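Long-range contact in ribonuclease J (PDB 5HAB), which probably degrades RNA as an exoribonuclease of the metallo-beta-lactamase, beta-CASP family, here captured with an RNA strand bound: residues V264-S269 with I372-V377. The protein carries 1 engineered substitution. Numbering follows the deposited sequence.
Sequences VTTFAS and IFSANV. With nucleotides of chain D.
Thr265 turns both its N-H and its C=O to the neighbouring strand, which binds them through Ile372 and Ser374, a clear case of parallel beta pairing that opens into a ligand site at its C-terminal end. Its N donates an almost straight bond to Ile372 O (2.9 Å, 172°), and its O accepts Ser374 N at 2.9 Å. Within this tight half, the methyl CG2 of Thr265 lies over one face of the Phe373 ring, offset toward the rim, 3.6 Å from CD2, a CH-pi contact. A chi1 of 180° sets that methyl between the backbone N and the carbonyl carbon, while the hydroxyl hydrogen-bonds Met342 O. One residue on, the side chain takes part: Thr266 OG1 donates to Ser374 O at 3.0 Å, tilted 25° from the carbonyl plane, while an inverse gamma turn centred on Ser374 bends the second chain.

Beyond it the strands give way to loops, joined mainly by Phe267, whose CE2 rests 3.6 Å from Ala375 CB. Asn376 OD1 and O2' of A2 in chain D both approach the edge of that ring. Here RNA takes over as partner: Asn376 ND2 comes within 3.0 Å of OP3 of A1 of chain D, and Ser269 OG reaches toward a phosphate oxygen of A3 of chain D, so both loops border the RNA path.

The pair lies inside the parallel sheet of the beta-CASP domain, between strands 338-342 and 400-402. Helices 241-253 and 271-283 pack on the face bearing Val264, Thr266 and Ile372, whereas helix 381-396 packs against Phe373 on the other.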
ATOM      1  N   VAL B 264      25.021 -12.942  10.347  1.00 64.30           N
ATOM      2  CA  VAL B 264      23.679 -13.466  10.099  1.00 39.52           C
ATOM      3  C   VAL B 264      22.826 -13.335  11.358  1.00 54.13           C
ATOM      4  O   VAL B 264      23.296 -13.595  12.464  1.00 49.30           O
ATOM      5  CB  VAL B 264      23.723 -14.925   9.620  1.00 45.22           C
ATOM      6  CG1 VAL B 264      22.334 -15.387   9.194  1.00 36.49           C
ATOM      7  CG2 VAL B 264      24.713 -15.078   8.478  1.00 47.98           C
ATOM      8  N   THR B 265      21.572 -12.928  11.188  1.00 58.77           N
ATOM      9  CA  THR B 265      20.645 -12.858  12.313  1.00 38.14           C
ATOM     10  C   THR B 265      19.313 -13.531  11.974  1.00 53.77           C
ATOM     11  O   THR B 265      18.813 -13.422  10.854  1.00 44.41           O
ATOM     12  CB  THR B 265      20.394 -11.406  12.753  1.00 40.17           C
ATOM     13  OG1 THR B 265      19.477 -11.388  13.856  1.00 51.27           O
ATOM     14  CG2 THR B 265      19.828 -10.578  11.602  1.00 39.56           C
ATOM     15  N   THR B 266      18.751 -14.236  12.950  1.00 49.03           N
ATOM     16  CA  THR B 266      17.510 -14.977  12.750  1.00 50.73           C
ATOM     17  C   THR B 266      16.850 -15.329  14.084  1.00 62.51           C
ATOM     18  O   THR B 266      17.361 -14.985  15.154  1.00 45.71           O
ATOM     19  CB  THR B 266      17.759 -16.274  11.951  1.00 50.88           C
ATOM     20  OG1 THR B 266      16.514 -16.940  11.703  1.00 49.26           O
ATOM     21  CG2 THR B 266      18.678 -17.207  12.720  1.00 58.06           C
ATOM     22  N   PHE B 267      15.704 -16.001  14.009  1.00 52.48           N
ATOM     23  CA  PHE B 267      14.994 -16.457  15.199  1.00 55.60           C
ATOM     24  C   PHE B 267      15.829 -17.496  15.932  1.00 44.32           C
ATOM     25  O   PHE B 267      16.190 -18.518  15.352  1.00 43.48           O
ATOM     26  CB  PHE B 267      13.636 -17.064  14.829  1.00 64.45           C
ATOM     27  CG  PHE B 267      12.786 -16.187  13.954  1.00 58.95           C
ATOM     28  CD1 PHE B 267      12.076 -15.132  14.493  1.00 60.91           C
ATOM     29  CD2 PHE B 267      12.696 -16.423  12.592  1.00 67.57           C
ATOM     30  CE1 PHE B 267      11.284 -14.327  13.694  1.00 63.23           C
ATOM     31  CE2 PHE B 267      11.909 -15.619  11.785  1.00 64.23           C
ATOM     32  CZ  PHE B 267      11.203 -14.567  12.338  1.00 75.18           C
ATOM     33  N   ALA B 268      16.116 -17.254  17.204  1.00 47.23           N
ATOM     34  CA  ALA B 268      16.861 -18.227  17.997  1.00 53.08           C
ATOM     35  C   ALA B 268      16.111 -19.557  18.056  1.00 47.19           C
ATOM     36  O   ALA B 268      16.722 -20.620  18.148  1.00 47.91           O
ATOM     37  CB  ALA B 268      17.116 -17.694  19.394  1.00 39.79           C
ATOM     38  N   SER B 269      14.786 -19.492  17.969  1.00 49.31           N
ATOM     39  CA  SER B 269      13.949 -20.688  18.031  1.00 44.74           C
ATOM     40  C   SER B 269      13.821 -21.410  16.690  1.00 43.52           C
ATOM     41  O   SER B 269      13.286 -22.517  16.639  1.00 43.71           O
ATOM     42  CB  SER B 269      12.551 -20.330  18.546  1.00 49.25           C
ATOM     43  OG  SER B 269      11.950 -19.328  17.742  1.00 47.81           O
ATOM     44  N   ILE B 372      22.837 -10.218   7.030  1.00 41.81           N
ATOM     45  CA  ILE B 372      21.768 -11.037   6.487  1.00 37.31           C
ATOM     46  C   ILE B 372      20.685 -11.292   7.530  1.00 56.49           C
ATOM     47  O   ILE B 372      20.894 -12.026   8.500  1.00 45.03           O
ATOM     48  CB  ILE B 372      22.318 -12.373   5.955  1.00 38.58           C
ATOM     49  CG1 ILE B 372      23.313 -12.131   4.819  1.00 47.20           C
ATOM     50  CG2 ILE B 372      21.183 -13.272   5.497  1.00 31.86           C
ATOM     51  CD1 ILE B 372      24.756 -12.257   5.241  1.00 46.88           C
ATOM     52  N   PHE B 373      19.527 -10.678   7.313  1.00 35.72           N
ATOM     53  CA  PHE B 373      18.343 -10.925   8.118  1.00 31.49           C
ATOM     54  C   PHE B 373      17.582 -12.118   7.553  1.00 33.78           C
ATOM     55  O   PHE B 373      16.834 -11.986   6.589  1.00 28.83           O
ATOM     56  CB  PHE B 373      17.438  -9.694   8.146  1.00 34.47           C
ATOM     57  CG  PHE B 373      18.032  -8.516   8.857  1.00 45.03           C
ATOM     58  CD1 PHE B 373      19.023  -7.755   8.258  1.00 43.16           C
ATOM     59  CD2 PHE B 373      17.581  -8.149  10.113  1.00 39.27           C
ATOM     60  CE1 PHE B 373      19.568  -6.665   8.907  1.00 47.36           C
ATOM     61  CE2 PHE B 373      18.118  -7.056  10.768  1.00 41.16           C
ATOM     62  CZ  PHE B 373      19.114  -6.313  10.164  1.00 48.29           C
ATOM     63  N   SER B 374      17.785 -13.287   8.146  1.00 41.99           N
ATOM     64  CA  SER B 374      17.029 -14.465   7.751  1.00 32.86           C
ATOM     65  C   SER B 374      15.707 -14.498   8.514  1.00 43.24           C
ATOM     66  O   SER B 374      15.467 -15.386   9.334  1.00 37.11           O
ATOM     67  CB  SER B 374      17.829 -15.730   8.007  1.00 30.26           C
ATOM     68  OG  SER B 374      17.240 -16.812   7.326  1.00 31.72           O
ATOM     69  N   ALA B 375      14.867 -13.503   8.239  1.00 46.42           N
ATOM     70  CA  ALA B 375      13.608 -13.297   8.945  1.00 56.10           C
ATOM     71  C   ALA B 375      12.812 -12.177   8.285  1.00 56.31           C
ATOM     72  O   ALA B 375      13.359 -11.366   7.533  1.00 49.76           O
ATOM     73  CB  ALA B 375      13.859 -12.969  10.410  1.00 46.52           C
ATOM     74  N   ASN B 376      11.515 -12.145   8.560  1.00 55.72           N
ATOM     75  CA  ASN B 376      10.658 -11.074   8.076  1.00 67.80           C
ATOM     76  C   ASN B 376      10.485 -10.008   9.147  1.00 62.55           C
ATOM     77  O   ASN B 376      10.775 -10.244  10.320  1.00 73.84           O
ATOM     78  CB  ASN B 376       9.290 -11.626   7.673  1.00 60.22           C
ATOM     79  CG  ASN B 376       8.515 -12.187   8.862  1.00 84.67           C
ATOM     80  OD1 ASN B 376       9.105 -12.664   9.837  1.00 69.63           O
ATOM     81  ND2 ASN B 376       7.189 -12.130   8.786  1.00 79.09           N
ATOM     82  N   VAL B 377      10.011  -8.835   8.744  1.00 71.88           N
ATOM     83  CA  VAL B 377       9.669  -7.798   9.704  1.00 67.18           C
ATOM     84  C   VAL B 377       8.223  -8.025  10.130  1.00 64.29           C
ATOM     85  O   VAL B 377       7.332  -8.100   9.283  1.00 67.81           O
ATOM     86  CB  VAL B 377       9.860  -6.385   9.114  1.00 69.52           C
ATOM     87  CG1 VAL B 377       9.789  -5.327  10.212  1.00 49.98           C
ATOM     88  CG2 VAL B 377      11.174  -6.296   8.351  1.00 51.71           C
TER
ATOM     89  OP3   A D   1       7.169 -15.161   8.630  1.00 60.06           O
ATOM     90  P     A D   1       6.141 -15.955   9.345  1.00 52.80           P
ATOM     91  OP1   A D   1       6.795 -17.143   9.952  1.00 49.39           O
ATOM     92  OP2   A D   1       4.990 -16.154   8.430  1.00 51.04           O
ATOM     93  O5'   A D   1       5.579 -15.040  10.512  1.00 68.43           O
ATOM     94  C5'   A D   1       6.449 -14.365  11.416  1.00 84.49           C
ATOM     95  C4'   A D   1       5.705 -13.946  12.659  1.00 94.56           C
ATOM     96  O4'   A D   1       4.836 -12.828  12.324  1.00 88.52           O
ATOM     97  C3'   A D   1       4.806 -15.028  13.252  1.00 84.04           C
ATOM     98  O3'   A D   1       4.807 -14.963  14.676  1.00105.02           O
ATOM     99  C2'   A D   1       3.424 -14.676  12.707  1.00 84.75           C
ATOM    100  O2'   A D   1       2.350 -15.108  13.515  1.00 83.99           O
ATOM    101  C1'   A D   1       3.488 -13.151  12.617  1.00 97.70           C
ATOM    102  N9    A D   1       2.655 -12.620  11.531  1.00107.17           N
ATOM    103  C8    A D   1       2.524 -13.165  10.274  1.00 90.78           C
ATOM    104  N7    A D   1       1.708 -12.510   9.484  1.00 88.12           N
ATOM    105  C5    A D   1       1.262 -11.460  10.276  1.00102.41           C
ATOM    106  C6    A D   1       0.370 -10.404  10.017  1.00106.15           C
ATOM    107  N6    A D   1      -0.251 -10.228   8.844  1.00 88.68           N
ATOM    108  N1    A D   1       0.137  -9.523  11.018  1.00111.50           N
ATOM    109  C2    A D   1       0.760  -9.702  12.192  1.00 99.33           C
ATOM    110  N3    A D   1       1.620 -10.655  12.556  1.00 95.64           N
ATOM    111  C4    A D   1       1.832 -11.515  11.542  1.00102.13           C
ATOM    112  P     A D   2       5.140 -16.291  15.518  1.00 98.83           P
ATOM    113  OP1   A D   2       4.492 -17.431  14.818  1.00 76.93           O
ATOM    114  OP2   A D   2       4.826 -16.020  16.943  1.00 88.39           O
ATOM    115  O5'   A D   2       6.717 -16.476  15.363  1.00109.11           O
ATOM    116  C5'   A D   2       7.569 -16.446  16.500  1.00 98.54           C
ATOM    117  C4'   A D   2       8.642 -15.392  16.375  1.00101.81           C
ATOM    118  O4'   A D   2       8.118 -14.233  15.677  1.00100.23           O
ATOM    119  C3'   A D   2       9.174 -14.839  17.689  1.00103.80           C
ATOM    120  O3'   A D   2      10.176 -15.662  18.265  1.00104.27           O
ATOM    121  C2'   A D   2       9.670 -13.449  17.305  1.00104.07           C
ATOM    122  O2'   A D   2      10.968 -13.513  16.734  1.00 93.84           O
ATOM    123  C1'   A D   2       8.672 -13.052  16.215  1.00103.06           C
ATOM    124  N9    A D   2       7.573 -12.206  16.719  1.00106.89           N
ATOM    125  C8    A D   2       6.230 -12.498  16.707  1.00 89.54           C
ATOM    126  N7    A D   2       5.473 -11.548  17.197  1.00 93.75           N
ATOM    127  C5    A D   2       6.375 -10.553  17.544  1.00 96.50           C
ATOM    128  C6    A D   2       6.198  -9.282  18.118  1.00 95.24           C
ATOM    129  N6    A D   2       5.004  -8.782  18.455  1.00 83.05           N
ATOM    130  N1    A D   2       7.305  -8.537  18.337  1.00100.53           N
ATOM    131  C2    A D   2       8.501  -9.044  17.998  1.00101.28           C
ATOM    132  N3    A D   2       8.793 -10.222  17.452  1.00 90.75           N
ATOM    133  C4    A D   2       7.673 -10.937  17.243  1.00100.97           C
ATOM    134  P     A D   3       9.869 -16.514  19.592  1.00109.59           P
ATOM    135  OP1   A D   3      11.050 -17.370  19.877  1.00102.20           O
ATOM    136  OP2   A D   3       8.533 -17.142  19.444  1.00 93.67           O
ATOM    137  O5'   A D   3       9.755 -15.408  20.736  1.00104.14           O
ATOM    138  C5'   A D   3      10.914 -14.780  21.271  1.00109.30           C
ATOM    139  C4'   A D   3      11.228 -13.487  20.559  1.00114.64           C
ATOM    140  O4'   A D   3      10.329 -12.434  20.992  1.00113.57           O
ATOM    141  C3'   A D   3      12.612 -12.909  20.800  1.00115.68           C
ATOM    142  O3'   A D   3      13.607 -13.543  20.018  1.00107.50           O
ATOM    143  C2'   A D   3      12.425 -11.434  20.463  1.00113.44           C
ATOM    144  O2'   A D   3      12.472 -11.232  19.057  1.00109.74           O
ATOM    145  C1'   A D   3      10.990 -11.186  20.939  1.00114.76           C
ATOM    146  N9    A D   3      10.930 -10.531  22.262  1.00111.11           N
ATOM    147  C8    A D   3      10.788 -11.088  23.510  1.00103.43           C
ATOM    148  N7    A D   3      10.766 -10.205  24.483  1.00 96.14           N
ATOM    149  C5    A D   3      10.900  -8.984  23.832  1.00115.14           C
ATOM    150  C6    A D   3      10.950  -7.651  24.293  1.00115.85           C
ATOM    151  N6    A D   3      10.865  -7.303  25.579  1.00111.25           N
ATOM    152  N1    A D   3      11.091  -6.671  23.371  1.00116.55           N
ATOM    153  C2    A D   3      11.176  -7.009  22.079  1.00102.03           C
ATOM    154  N3    A D   3      11.141  -8.218  21.525  1.00104.36           N
ATOM    155  C4    A D   3      11.001  -9.172  22.465  1.00115.78           C
TER